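Local coordinates for protein choline dehydrogenase and related flavoproteins (Aspergillus oryzae, PDB 3Q9T) that is a formate oxidase of the glucose-methanol-choline oxidoreductase family, carrying 8-formyl-FAD at its catalytic site, at residues Thr100-Trp112 with Thr121-Ala133. Sequence-based numbering, arbitrary orientation.
With FAY ([(2R,3S,4R,5R)-5-(6-amino-9H-purin-9-yl)-3,4-dihydroxytetrahydrofuran-2-yl]methyl (2R,3S,4S)-5-(8-formyl-7-methyl-2,4-dioxo-3,4-dihydrobenzo[g]pteridin-10(2H)-yl)-2,3,4-trihydroxypentyl dihydrogen diphosphate), chain D.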
loop_
_atom_site.group_PDB
_atom_site.type_symbol
_atom_site.label_atom_id
_atom_site.label_comp_id
_atom_site.label_asym_id
_atom_site.label_seq_id
_atom_site.Cartn_x
_atom_site.Cartn_y
_atom_site.Cartn_z
ATOM N N THR A 100 -2.344 26.199 -10.539
ATOM C CA THR A 100 -1.579 26.387 -11.766
ATOM C C THR A 100 -2.455 26.308 -13.012
ATOM O O THR A 100 -3.344 25.461 -13.123
ATOM C CB THR A 100 -0.408 25.417 -11.907
ATOM O OG1 THR A 100 0.223 25.220 -10.632
ATOM C CG2 THR A 100 0.616 25.994 -12.878
ATOM N N TRP A 101 -2.202 27.227 -13.935
ATOM C CA TRP A 101 -3.010 27.370 -15.136
ATOM C C TRP A 101 -2.079 27.339 -16.319
ATOM O O TRP A 101 -1.370 28.316 -16.582
ATOM C CB TRP A 101 -3.760 28.688 -15.097
ATOM C CG TRP A 101 -4.646 28.956 -16.283
ATOM C CD1 TRP A 101 -4.303 29.612 -17.424
ATOM C CD2 TRP A 101 -6.038 28.616 -16.417
ATOM N NE1 TRP A 101 -5.387 29.697 -18.267
ATOM C CE2 TRP A 101 -6.464 29.094 -17.673
ATOM C CE3 TRP A 101 -6.958 27.946 -15.601
ATOM C CZ2 TRP A 101 -7.766 28.924 -18.135
ATOM C CZ3 TRP A 101 -8.249 27.777 -16.058
ATOM C CH2 TRP A 101 -8.646 28.264 -17.317
ATOM N N VAL A 102 -2.101 26.215 -17.032
ATOM C CA VAL A 102 -1.138 25.939 -18.078
ATOM C C VAL A 102 -1.778 24.942 -19.049
ATOM O O VAL A 102 -2.313 23.931 -18.628
ATOM C CB VAL A 102 0.188 25.411 -17.457
ATOM C CG1 VAL A 102 -0.093 24.226 -16.522
ATOM C CG2 VAL A 102 1.203 25.043 -18.529
ATOM N N PRO A 103 -1.779 25.259 -20.354
ATOM C CA PRO A 103 -2.527 24.437 -21.310
ATOM C C PRO A 103 -1.835 23.147 -21.731
ATOM O O PRO A 103 -2.494 22.104 -21.755
ATOM C CB PRO A 103 -2.656 25.358 -22.530
ATOM C CG PRO A 103 -1.422 26.207 -22.468
ATOM C CD PRO A 103 -1.219 26.469 -20.985
ATOM N N GLY A 104 -0.551 23.219 -22.085
ATOM C CA GLY A 104 0.135 22.079 -22.652
ATOM C C GLY A 104 0.700 22.319 -24.046
ATOM O O GLY A 104 0.596 23.408 -24.601
ATOM N N HIS A 105 1.281 21.277 -24.626
ATOM C CA HIS A 105 2.086 21.422 -25.823
ATOM C C HIS A 105 1.233 21.189 -27.063
ATOM O O HIS A 105 0.426 20.277 -27.101
ATOM C CB HIS A 105 3.264 20.451 -25.767
ATOM C CG HIS A 105 4.336 20.729 -26.773
ATOM N ND1 HIS A 105 4.257 20.305 -28.081
ATOM C CD2 HIS A 105 5.526 21.371 -26.654
ATOM C CE1 HIS A 105 5.351 20.674 -28.727
ATOM N NE2 HIS A 105 6.136 21.323 -27.885
ATOM N N LYS A 106 1.403 22.049 -28.058
ATOM C CA LYS A 106 0.653 21.971 -29.307
ATOM C C LYS A 106 0.718 20.591 -29.980
ATOM O O LYS A 106 -0.283 20.082 -30.464
ATOM C CB LYS A 106 1.152 23.060 -30.274
ATOM C CG LYS A 106 0.711 22.891 -31.741
ATOM C CD LYS A 106 1.135 24.122 -32.568
ATOM C CE LYS A 106 1.305 23.793 -34.046
ATOM N NZ LYS A 106 0.113 23.147 -34.657
ATOM N N ALA A 107 1.892 19.984 -30.007
ATOM C CA ALA A 107 2.041 18.705 -30.678
ATOM C C ALA A 107 1.150 17.648 -30.035
ATOM O O ALA A 107 0.676 16.725 -30.699
ATOM C CB ALA A 107 3.484 18.264 -30.644
ATOM N N THR A 108 0.925 17.789 -28.738
ATOM C CA THR A 108 0.156 16.794 -28.009
ATOM C C THR A 108 -1.326 16.924 -28.327
ATOM O O THR A 108 -2.015 15.932 -28.590
ATOM C CB THR A 108 0.414 16.892 -26.504
ATOM O OG1 THR A 108 1.766 16.490 -26.237
ATOM C CG2 THR A 108 -0.541 15.987 -25.738
ATOM N N PHE A 109 -1.816 18.155 -28.331
ATOM C CA PHE A 109 -3.217 18.387 -28.629
ATOM C C PHE A 109 -3.507 18.061 -30.093
ATOM O O PHE A 109 -4.579 17.572 -30.426
ATOM C CB PHE A 109 -3.588 19.829 -28.323
ATOM C CG PHE A 109 -3.840 20.102 -26.862
ATOM C CD1 PHE A 109 -5.093 19.876 -26.304
ATOM C CD2 PHE A 109 -2.837 20.624 -26.061
ATOM C CE1 PHE A 109 -5.342 20.158 -24.957
ATOM C CE2 PHE A 109 -3.068 20.914 -24.732
ATOM C CZ PHE A 109 -4.324 20.671 -24.171
ATOM N N ASP A 110 -2.539 18.314 -30.963
ATOM C CA ASP A 110 -2.694 17.953 -32.354
ATOM C C ASP A 110 -2.963 16.465 -32.508
ATOM O O ASP A 110 -3.656 16.062 -33.431
ATOM C CB ASP A 110 -1.464 18.357 -33.179
ATOM C CG ASP A 110 -1.511 19.809 -33.622
ATOM O OD1 ASP A 110 -2.595 20.438 -33.523
ATOM O OD2 ASP A 110 -0.466 20.314 -34.083
ATOM N N GLN A 111 -2.419 15.644 -31.611
ATOM C CA GLN A 111 -2.617 14.199 -31.703
ATOM C C GLN A 111 -4.010 13.784 -31.232
ATOM O O GLN A 111 -4.417 12.652 -31.429
ATOM C CB GLN A 111 -1.534 13.435 -30.942
ATOM C CG GLN A 111 -0.121 13.797 -31.350
ATOM C CD GLN A 111 0.100 13.696 -32.843
ATOM O OE1 GLN A 111 0.138 12.599 -33.399
ATOM N NE2 GLN A 111 0.250 14.843 -33.503
ATOM N N TRP A 112 -4.742 14.704 -30.615
ATOM C CA TRP A 112 -6.136 14.405 -30.293
ATOM C C TRP A 112 -6.922 14.142 -31.585
ATOM O O TRP A 112 -7.985 13.518 -31.564
ATOM C CB TRP A 112 -6.792 15.534 -29.510
ATOM C CG TRP A 112 -6.302 15.709 -28.089
ATOM C CD1 TRP A 112 -5.093 15.343 -27.581
ATOM C CD2 TRP A 112 -7.028 16.303 -27.002
ATOM N NE1 TRP A 112 -5.020 15.668 -26.246
ATOM C CE2 TRP A 112 -6.194 16.264 -25.871
ATOM C CE3 TRP A 112 -8.309 16.855 -26.880
ATOM C CZ2 TRP A 112 -6.591 16.761 -24.630
ATOM C CZ3 TRP A 112 -8.704 17.356 -25.649
ATOM C CH2 TRP A 112 -7.846 17.303 -24.537
ATOM N N THR A 121 -7.904 19.728 -32.186
ATOM C CA THR A 121 -6.458 19.914 -32.319
ATOM C C THR A 121 -6.067 21.280 -31.746
ATOM O O THR A 121 -6.935 22.064 -31.352
ATOM C CB THR A 121 -5.987 19.800 -33.777
ATOM O OG1 THR A 121 -6.705 20.734 -34.584
ATOM C CG2 THR A 121 -6.232 18.407 -34.309
ATOM N N TRP A 122 -4.770 21.566 -31.692
ATOM C CA TRP A 122 -4.306 22.791 -31.052
ATOM C C TRP A 122 -5.058 24.071 -31.478
ATOM O O TRP A 122 -5.784 24.682 -30.671
ATOM C CB TRP A 122 -2.784 22.962 -31.193
ATOM C CG TRP A 122 -2.341 24.203 -30.506
ATOM C CD1 TRP A 122 -2.008 25.382 -31.096
ATOM C CD2 TRP A 122 -2.261 24.423 -29.087
ATOM N NE1 TRP A 122 -1.711 26.316 -30.137
ATOM C CE2 TRP A 122 -1.846 25.751 -28.897
ATOM C CE3 TRP A 122 -2.472 23.610 -27.960
ATOM C CZ2 TRP A 122 -1.646 26.305 -27.623
ATOM C CZ3 TRP A 122 -2.270 24.161 -26.692
ATOM C CH2 TRP A 122 -1.866 25.500 -26.538
ATOM N N ASP A 123 -4.895 24.485 -32.729
ATOM C CA ASP A 123 -5.446 25.779 -33.163
ATOM C C ASP A 123 -6.943 25.970 -32.852
ATOM O O ASP A 123 -7.324 26.950 -32.202
ATOM C CB ASP A 123 -5.145 26.039 -34.644
ATOM C CG ASP A 123 -3.647 26.115 -34.925
ATOM O OD1 ASP A 123 -2.923 26.717 -34.103
ATOM O OD2 ASP A 123 -3.194 25.564 -35.951
ATOM N N PRO A 124 -7.795 25.032 -33.299
ATOM C CA PRO A 124 -9.224 25.145 -32.970
ATOM C C PRO A 124 -9.500 25.205 -31.469
ATOM O O PRO A 124 -10.457 25.842 -31.076
ATOM C CB PRO A 124 -9.822 23.874 -33.571
ATOM C CG PRO A 124 -8.876 23.498 -34.657
ATOM C CD PRO A 124 -7.518 23.868 -34.155
ATOM N N LEU A 125 -8.670 24.576 -30.646
ATOM C CA LEU A 125 -8.904 24.547 -29.201
ATOM C C LEU A 125 -8.378 25.781 -28.442
ATOM O O LEU A 125 -8.875 26.116 -27.358
ATOM C CB LEU A 125 -8.321 23.260 -28.601
ATOM C CG LEU A 125 -9.120 21.993 -28.900
ATOM C CD1 LEU A 125 -8.491 20.787 -28.232
ATOM C CD2 LEU A 125 -10.547 22.172 -28.397
ATOM N N VAL A 126 -7.375 26.456 -29.002
ATOM C CA VAL A 126 -6.846 27.674 -28.379
ATOM C C VAL A 126 -7.897 28.606 -27.763
ATOM O O VAL A 126 -7.754 29.015 -26.614
ATOM C CB VAL A 126 -5.951 28.485 -29.339
ATOM C CG1 VAL A 126 -5.804 29.941 -28.849
ATOM C CG2 VAL A 126 -4.596 27.822 -29.464
ATOM N N PRO A 127 -8.938 28.966 -28.529
ATOM C CA PRO A 127 -9.954 29.858 -27.955
ATOM C C PRO A 127 -10.656 29.226 -26.765
ATOM O O PRO A 127 -10.930 29.911 -25.780
ATOM C CB PRO A 127 -10.940 30.088 -29.113
ATOM C CG PRO A 127 -10.609 29.057 -30.135
ATOM C CD PRO A 127 -9.177 28.688 -29.954
ATOM N N TYR A 128 -10.926 27.930 -26.845
ATOM C CA TYR A 128 -11.535 27.228 -25.723
ATOM C C TYR A 128 -10.598 27.150 -24.511
ATOM O O TYR A 128 -11.067 27.157 -23.370
ATOM C CB TYR A 128 -12.063 25.846 -26.154
ATOM C CG TYR A 128 -13.197 25.944 -27.159
ATOM C CD1 TYR A 128 -14.373 26.623 -26.846
ATOM C CD2 TYR A 128 -13.086 25.379 -28.428
ATOM C CE1 TYR A 128 -15.410 26.742 -27.775
ATOM C CE2 TYR A 128 -14.119 25.495 -29.366
ATOM C CZ TYR A 128 -15.273 26.174 -29.031
ATOM O OH TYR A 128 -16.297 26.267 -29.951
ATOM N N LEU A 129 -9.282 27.100 -24.755
ATOM C CA LEU A 129 -8.286 27.153 -23.670
ATOM C C LEU A 129 -8.242 28.535 -22.994
ATOM O O LEU A 129 -7.698 28.694 -21.903
ATOM C CB LEU A 129 -6.888 26.773 -24.186
ATOM C CG LEU A 129 -6.686 25.291 -24.504
ATOM C CD1 LEU A 129 -5.515 25.060 -25.447
ATOM C CD2 LEU A 129 -6.539 24.470 -23.204
ATOM N N ARG A 130 -8.816 29.540 -23.646
ATOM C CA ARG A 130 -8.728 30.898 -23.134
ATOM C C ARG A 130 -10.078 31.463 -22.689
ATOM O O ARG A 130 -10.141 32.396 -21.887
ATOM C CB ARG A 130 -8.067 31.776 -24.187
ATOM C CG ARG A 130 -6.661 31.287 -24.500
ATOM C CD ARG A 130 -6.015 31.999 -25.678
ATOM N NE ARG A 130 -4.654 31.511 -25.875
ATOM C CZ ARG A 130 -3.815 31.986 -26.785
ATOM N NH1 ARG A 130 -4.200 32.979 -27.594
ATOM N NH2 ARG A 130 -2.594 31.472 -26.880
ATOM N N LYS A 131 -11.163 30.875 -23.177
ATOM C CA LYS A 131 -12.483 31.457 -22.951
ATOM C C LYS A 131 -12.874 31.652 -21.480
ATOM O O LYS A 131 -13.500 32.657 -21.135
ATOM C CB LYS A 131 -13.558 30.649 -23.685
ATOM C CG LYS A 131 -14.873 31.405 -23.876
ATOM C CD LYS A 131 -15.861 30.608 -24.722
ATOM C CE LYS A 131 -17.213 31.301 -24.834
ATOM N NZ LYS A 131 -18.119 30.512 -25.709
ATOM N N SER A 132 -12.524 30.698 -20.618
ATOM C CA SER A 132 -12.977 30.722 -19.229
ATOM C C SER A 132 -12.359 31.846 -18.389
ATOM O O SER A 132 -12.909 32.252 -17.368
ATOM C CB SER A 132 -12.670 29.380 -18.546
ATOM O OG SER A 132 -13.075 28.287 -19.350
ATOM N N ALA A 133 -11.192 32.322 -18.812
ATOM C CA ALA A 133 -10.359 33.172 -17.977
ATOM C C ALA A 133 -10.454 34.652 -18.345
ATOM O O ALA A 133 -10.590 35.006 -19.522
ATOM C CB ALA A 133 -8.885 32.708 -18.071
HETATM P P FAY D . -13.473 17.685 -13.486
HETATM N N1 FAY D . -4.800 20.907 -12.225
HETATM C C2 FAY D . -4.154 22.097 -12.553
HETATM O O2 FAY D . -4.289 22.583 -13.670
HETATM N N3 FAY D . -3.773 22.961 -11.549
HETATM C C4 FAY D . -3.493 22.446 -10.308
HETATM O O4 FAY D . -2.527 22.932 -9.689
HETATM N N5 FAY D . -3.880 20.706 -8.721
HETATM C C6 FAY D . -4.640 19.348 -6.960
HETATM C C7 FAY D . -5.518 18.415 -6.436
HETATM C C8 FAY D . -6.488 17.842 -7.265
HETATM O O8 FAY D . -8.499 16.641 -7.278
HETATM C C9 FAY D . -6.638 18.310 -8.577
HETATM P PA FAY D . -14.305 17.529 -10.786
HETATM C "C1'" FAY D . -6.825 19.005 -11.427
HETATM C C10 FAY D . -4.774 20.443 -10.932
HETATM N N10 FAY D . -5.715 19.503 -10.499
HETATM N N1A FAY D . -23.114 12.292 -6.969
HETATM O O1A FAY D . -13.830 16.665 -9.665
HETATM C C1B FAY D . -19.270 15.652 -8.196
HETATM O O1P FAY D . -14.584 18.617 -13.904
HETATM C "C2'" FAY D . -8.027 19.977 -11.464
HETATM O "O2'" FAY D . -8.300 20.349 -10.160
HETATM C C2A FAY D . -23.181 13.672 -7.012
HETATM O O2A FAY D . -13.792 18.936 -10.732
HETATM C C2B FAY D . -18.029 15.966 -7.381
HETATM O O2B FAY D . -18.316 16.326 -6.041
HETATM O O2P FAY D . -13.185 16.659 -14.567
HETATM C "C3'" FAY D . -9.370 19.625 -12.184
HETATM O "O3'" FAY D . -10.556 20.038 -11.511
HETATM N N3A FAY D . -22.066 14.420 -7.355
HETATM C C3B FAY D . -17.455 17.136 -8.150
HETATM O O3B FAY D . -18.117 18.308 -7.743
HETATM O O3P FAY D . -13.919 16.856 -12.178
HETATM C "C4'" FAY D . -9.550 18.173 -12.553
HETATM O "O4'" FAY D . -8.352 17.793 -13.223
HETATM C C4A FAY D . -20.902 13.790 -7.656
HETATM C C4B FAY D . -17.873 16.868 -9.575
HETATM O O4B FAY D . -18.877 15.869 -9.528
HETATM C C4X FAY D . -3.999 21.167 -10.007
HETATM C "C5'" FAY D . -10.803 17.981 -13.442
HETATM O "O5'" FAY D . -12.096 18.454 -13.036
HETATM C C5A FAY D . -20.818 12.400 -7.628
HETATM C C5B FAY D . -16.696 16.425 -10.422
HETATM O O5B FAY D . -15.930 17.564 -10.725
HETATM C C5X FAY D . -4.658 19.641 -8.321
HETATM C C6A FAY D . -21.931 11.640 -7.275
HETATM N N6A FAY D . -21.825 10.310 -7.151
HETATM N N7A FAY D . -19.561 12.053 -7.972
HETATM C C7M FAY D . -5.268 17.913 -5.034
HETATM C C8A FAY D . -18.849 13.171 -8.229
HETATM C C8M FAY D . -7.634 17.167 -6.615
HETATM C C9A FAY D . -5.700 19.174 -9.139
HETATM N N9A FAY D . -19.663 14.247 -8.031
HETATM O O HOH W 1 -5.677 30.470 -21.002
HETATM O O HOH W 2 -3.253 22.909 -34.671
HETATM O O HOH W 3 -1.213 24.146 -36.823
#
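Lys-106 lies across the indole of Trp-122, the two side chains meeting at about a right angle. Its CB sits over one face, 3.9 Å from the centroid of the five-membered ring in a CH-pi contact. CG, placed anti to the backbone N (chi1 166°), reaches the root of the indole, 3.5 Å from Trp-122 CB, and CD runs on beside CD1. A bend at chi4 (54°) brings NZ to Asp-110 OD2, a 2.9 Å salt bridge using the syn lone pair of that oxygen. A water also joins NZ to Asp-123 OD2. The other carboxylate oxygen, Asp-110 OD1, accepts from Trp-122 N at 3.1 Å, tilted from the carboxylate plane, tying the first turn of helix 122-131 to Asp-110. On the far face of the indole lies Val-126 CG2, while Phe-109 CD2 comes to the rim near Trp-122 CE3 (3.6 Å), the two rings lying obliquely with planes at 58°. Both helices lie in the N-terminal GMC oxidoreductase region; strand 100-101, just before them, pairs with strand 195-204 of the large mixed sheet, apart from the parallel Rossmann-type sheet. There the flavin N3 donates to Thr-100 O (3.0 Å). The indole of Trp-101 packs where helix 122-131 gives way to strand 133-136, CZ2 lying 3.9 Å from Ala-133 CB. In the plane of that ring, a water accepts from NE1 and donates to Leu-129 O, which also accepts from Asn-556 ND2 of helix 555-572.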